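Local coordinates for glycosyl hydrolase (Streptomyces cattleya, PDB 7LR8), which probably hydrolyses the beta-1,4 linkage between mannose and N-acetylglucosamine in core fragments of N-glycans, as a family GH5 glycosidase, at residues Val264-Val269 with Trp299-Trp304. The protein carries 1 engineered substitution. Numbering follows the deposited sequence.
With BMA (beta-D-mannopyranose), chain D.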
ATOM      1  N   VAL B 264     -13.027 -31.322   2.790  1.00 21.14           N
ATOM      2  CA  VAL B 264     -13.269 -30.071   2.073  1.00 21.44           C
ATOM      3  C   VAL B 264     -13.770 -29.044   3.080  1.00 20.79           C
ATOM      4  O   VAL B 264     -14.778 -29.272   3.758  1.00 21.95           O
ATOM      5  CB  VAL B 264     -14.275 -30.241   0.924  1.00 20.84           C
ATOM      6  CG1 VAL B 264     -14.409 -28.923   0.142  1.00 18.88           C
ATOM      7  CG2 VAL B 264     -13.836 -31.361  -0.005  1.00 25.61           C
ATOM      8  N   TRP B 265     -13.066 -27.916   3.179  1.00 19.06           N
ATOM      9  CA  TRP B 265     -13.395 -26.854   4.127  1.00 22.52           C
ATOM     10  C   TRP B 265     -14.159 -25.758   3.390  1.00 19.37           C
ATOM     11  O   TRP B 265     -13.598 -25.070   2.535  1.00 18.63           O
ATOM     12  CB  TRP B 265     -12.116 -26.316   4.773  1.00 21.40           C
ATOM     13  CG  TRP B 265     -12.315 -25.269   5.846  1.00 19.06           C
ATOM     14  CD1 TRP B 265     -13.502 -24.736   6.284  1.00 22.57           C
ATOM     15  CD2 TRP B 265     -11.288 -24.637   6.612  1.00 20.33           C
ATOM     16  NE1 TRP B 265     -13.266 -23.811   7.277  1.00 19.31           N
ATOM     17  CE2 TRP B 265     -11.914 -23.727   7.486  1.00 21.20           C
ATOM     18  CE3 TRP B 265      -9.883 -24.740   6.632  1.00 21.62           C
ATOM     19  CZ2 TRP B 265     -11.192 -22.947   8.389  1.00 21.88           C
ATOM     20  CZ3 TRP B 265      -9.177 -23.969   7.526  1.00 23.08           C
ATOM     21  CH2 TRP B 265      -9.824 -23.073   8.382  1.00 23.21           C
ATOM     22  N   LEU B 266     -15.448 -25.602   3.699  1.00 18.36           N
ATOM     23  CA  LEU B 266     -16.188 -24.440   3.207  1.00 15.98           C
ATOM     24  C   LEU B 266     -15.751 -23.249   4.046  1.00 19.63           C
ATOM     25  O   LEU B 266     -16.345 -22.921   5.074  1.00 18.53           O
ATOM     26  CB  LEU B 266     -17.693 -24.681   3.294  1.00 15.74           C
ATOM     27  CG  LEU B 266     -18.537 -23.510   2.825  1.00 15.45           C
ATOM     28  CD1 LEU B 266     -18.321 -23.239   1.338  1.00 18.32           C
ATOM     29  CD2 LEU B 266     -20.017 -23.823   3.113  1.00 16.41           C
ATOM     30  N   GLN B 267     -14.656 -22.616   3.620  1.00 16.63           N
ATOM     31  CA  GLN B 267     -13.965 -21.625   4.421  1.00 17.37           C
ATOM     32  C   GLN B 267     -14.547 -20.230   4.285  1.00 17.21           C
ATOM     33  O   GLN B 267     -14.245 -19.365   5.118  1.00 17.92           O
ATOM     34  CB  GLN B 267     -12.478 -21.615   4.033  1.00 18.21           C
ATOM     35  CG  GLN B 267     -11.574 -20.968   5.040  1.00 19.49           C
ATOM     36  CD  GLN B 267     -10.162 -20.856   4.519  1.00 23.28           C
ATOM     37  OE1 GLN B 267      -9.952 -20.411   3.388  1.00 20.79           O
ATOM     38  NE2 GLN B 267      -9.189 -21.263   5.327  1.00 21.94           N
ATOM     39  N   GLU B 268     -15.370 -19.998   3.263  1.00 16.55           N
ATOM     40  CA  GLU B 268     -16.194 -18.798   3.171  1.00 20.16           C
ATOM     41  C   GLU B 268     -17.546 -19.162   2.600  1.00 19.89           C
ATOM     42  O   GLU B 268     -17.634 -19.890   1.609  1.00 17.33           O
ATOM     43  CB  GLU B 268     -15.594 -17.715   2.271  1.00 18.02           C
ATOM     44  CG  GLU B 268     -14.329 -17.113   2.814  1.00 17.95           C
ATOM     45  CD  GLU B 268     -13.701 -16.135   1.841  1.00 21.04           C
ATOM     46  OE1 GLU B 268     -14.371 -15.772   0.843  1.00 21.94           O
ATOM     47  OE2 GLU B 268     -12.545 -15.745   2.081  1.00 19.86           O
ATOM     48  N   VAL B 269     -18.592 -18.631   3.224  1.00 16.54           N
ATOM     49  CA  VAL B 269     -19.940 -18.655   2.667  1.00 17.23           C
ATOM     50  C   VAL B 269     -20.659 -17.475   3.298  1.00 16.67           C
ATOM     51  O   VAL B 269     -20.533 -17.240   4.506  1.00 16.27           O
ATOM     52  CB  VAL B 269     -20.673 -19.986   2.932  1.00 17.92           C
ATOM     53  CG1 VAL B 269     -20.644 -20.363   4.426  1.00 20.18           C
ATOM     54  CG2 VAL B 269     -22.133 -19.891   2.417  1.00 19.12           C
ATOM     55  N   TRP B 299     -14.933 -30.472   6.327  1.00 22.81           N
ATOM     56  CA  TRP B 299     -14.109 -30.131   7.482  1.00 22.10           C
ATOM     57  C   TRP B 299     -14.839 -29.157   8.395  1.00 25.93           C
ATOM     58  O   TRP B 299     -14.823 -29.307   9.623  1.00 25.68           O
ATOM     59  CB  TRP B 299     -12.775 -29.532   7.029  1.00 23.77           C
ATOM     60  CG  TRP B 299     -11.817 -29.305   8.161  1.00 25.13           C
ATOM     61  CD1 TRP B 299     -10.849 -30.157   8.593  1.00 28.07           C
ATOM     62  CD2 TRP B 299     -11.731 -28.142   9.001  1.00 26.09           C
ATOM     63  NE1 TRP B 299     -10.159 -29.604   9.645  1.00 30.76           N
ATOM     64  CE2 TRP B 299     -10.686 -28.370   9.921  1.00 28.59           C
ATOM     65  CE3 TRP B 299     -12.437 -26.937   9.070  1.00 25.71           C
ATOM     66  CZ2 TRP B 299     -10.336 -27.437  10.896  1.00 29.14           C
ATOM     67  CZ3 TRP B 299     -12.080 -26.012  10.034  1.00 28.38           C
ATOM     68  CH2 TRP B 299     -11.041 -26.265  10.931  1.00 27.12           C
ATOM     69  N   GLY B 300     -15.468 -28.145   7.815  1.00 24.10           N
ATOM     70  CA  GLY B 300     -16.162 -27.151   8.602  1.00 24.68           C
ATOM     71  C   GLY B 300     -16.850 -26.157   7.696  1.00 23.71           C
ATOM     72  O   GLY B 300     -16.654 -26.154   6.475  1.00 21.73           O
ATOM     73  N   VAL B 301     -17.677 -25.317   8.325  1.00 19.69           N
ATOM     74  CA  VAL B 301     -18.396 -24.222   7.681  1.00 21.74           C
ATOM     75  C   VAL B 301     -17.981 -22.939   8.379  1.00 26.05           C
ATOM     76  O   VAL B 301     -18.145 -22.812   9.601  1.00 24.98           O
ATOM     77  CB  VAL B 301     -19.919 -24.402   7.775  1.00 22.05           C
ATOM     78  CG1 VAL B 301     -20.622 -23.197   7.156  1.00 23.94           C
ATOM     79  CG2 VAL B 301     -20.356 -25.704   7.118  1.00 23.62           C
ATOM     80  N   THR B 302     -17.450 -21.985   7.614  1.00 20.65           N
ATOM     81  CA  THR B 302     -16.926 -20.755   8.190  1.00 21.01           C
ATOM     82  C   THR B 302     -17.627 -19.588   7.508  1.00 20.18           C
ATOM     83  O   THR B 302     -17.374 -19.304   6.333  1.00 22.72           O
ATOM     84  CB  THR B 302     -15.404 -20.689   8.041  1.00 20.61           C
ATOM     85  OG1 THR B 302     -14.832 -21.932   8.499  1.00 22.70           O
ATOM     86  CG2 THR B 302     -14.832 -19.550   8.866  1.00 24.24           C
ATOM     87  N   TRP B 303     -18.551 -18.948   8.227  1.00 18.99           N
ATOM     88  CA  TRP B 303     -19.380 -17.904   7.655  1.00 17.87           C
ATOM     89  C   TRP B 303     -18.587 -16.617   7.475  1.00 20.90           C
ATOM     90  O   TRP B 303     -17.779 -16.244   8.330  1.00 21.23           O
ATOM     91  CB  TRP B 303     -20.608 -17.640   8.542  1.00 20.46           C
ATOM     92  CG  TRP B 303     -21.672 -16.950   7.773  1.00 22.42           C
ATOM     93  CD1 TRP B 303     -21.854 -15.602   7.639  1.00 20.50           C
ATOM     94  CD2 TRP B 303     -22.683 -17.574   6.973  1.00 21.08           C
ATOM     95  NE1 TRP B 303     -22.934 -15.352   6.817  1.00 21.35           N
ATOM     96  CE2 TRP B 303     -23.448 -16.549   6.390  1.00 22.35           C
ATOM     97  CE3 TRP B 303     -23.013 -18.907   6.693  1.00 24.55           C
ATOM     98  CZ2 TRP B 303     -24.520 -16.814   5.548  1.00 26.51           C
ATOM     99  CZ3 TRP B 303     -24.078 -19.162   5.850  1.00 24.44           C
ATOM    100  CH2 TRP B 303     -24.812 -18.128   5.292  1.00 26.06           C
ATOM    101  N   TRP B 304     -18.799 -15.954   6.335  1.00 20.83           N
ATOM    102  CA  TRP B 304     -18.292 -14.600   6.109  1.00 19.58           C
ATOM    103  C   TRP B 304     -19.465 -13.653   6.285  1.00 19.37           C
ATOM    104  O   TRP B 304     -20.354 -13.620   5.433  1.00 20.30           O
ATOM    105  CB  TRP B 304     -17.712 -14.425   4.707  1.00 21.53           C
ATOM    106  CG  TRP B 304     -17.053 -13.081   4.581  1.00 19.64           C
ATOM    107  CD1 TRP B 304     -17.667 -11.864   4.472  1.00 20.91           C
ATOM    108  CD2 TRP B 304     -15.640 -12.815   4.609  1.00 19.63           C
ATOM    109  NE1 TRP B 304     -16.726 -10.860   4.430  1.00 19.14           N
ATOM    110  CE2 TRP B 304     -15.475 -11.421   4.504  1.00 19.46           C
ATOM    111  CE3 TRP B 304     -14.503 -13.625   4.697  1.00 16.92           C
ATOM    112  CZ2 TRP B 304     -14.222 -10.824   4.507  1.00 21.10           C
ATOM    113  CZ3 TRP B 304     -13.264 -13.027   4.693  1.00 20.03           C
ATOM    114  CH2 TRP B 304     -13.128 -11.647   4.594  1.00 22.34           C
TER
HETATM  115  C1  BMA D   2     -14.252 -12.910  -0.761  1.00 29.52           C
HETATM  116  C2  BMA D   2     -13.537 -12.588   0.590  1.00 34.24           C
HETATM  117  C3  BMA D   2     -13.500 -11.085   0.776  1.00 23.19           C
HETATM  118  C4  BMA D   2     -14.926 -10.453   0.469  1.00 19.39           C
HETATM  119  C5  BMA D   2     -16.007 -11.556   0.288  1.00 24.61           C
HETATM  120  C6  BMA D   2     -17.363 -11.013  -0.107  1.00 17.73           C
HETATM  121  O2  BMA D   2     -12.212 -13.095   0.620  1.00 26.54           O
HETATM  122  O3  BMA D   2     -12.432 -10.497  -0.010  1.00 29.37           O
HETATM  123  O4  BMA D   2     -15.275  -9.625   1.544  1.00 21.43           O
HETATM  124  O5  BMA D   2     -15.621 -12.442  -0.779  1.00 27.47           O
HETATM  125  O6  BMA D   2     -17.202 -10.339  -1.379  1.00 27.13           O
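Trp265 sends its indole N-H to the hydroxyl of Thr302: NE1 lies 2.7 Å from OG1, with the oxygen in the indole plane. OG1 has His52 as a second partner. Backbone hydrogen bonds join the two parallel strands, among them Thr302 N to Leu266 O at 2.9 Å and Trp304 N to Val269 O at 2.8 Å. Trp299 CZ3 sits over the centre of one face of Trp265, 3.4 Å from Trp265 CE2, the six-membered rings inclined obliquely at 38°; with CG anti to the backbone N in both (chi1 -176° in Trp265), the indoles point the same way. Gln267 CG covers the opposite face. On the other side of the sheet, Val269 CG1 meets Val301 CG1 at 3.9 Å and Trp303 CE3 at 3.6 Å, packed against helix 281-293. Glu268 and Trp304 run side by side toward the mannose, carboxylate and ring 54° apart: Glu268 OE2 approaches mannose O2 at 3.0 Å, and mannose C3 lies over one Trp304 face, offset toward the rim. Trp226 hydrogen-bonds OE1; Arg54 salt-bridges OE2. The strands belong to a right-handed beta-alpha-beta unit of the (beta/alpha)8 barrel, whose C-terminal strand ends line the glycan pocket; Glu268, ending the seventh strand, is consistent with the GH5 nucleophile position.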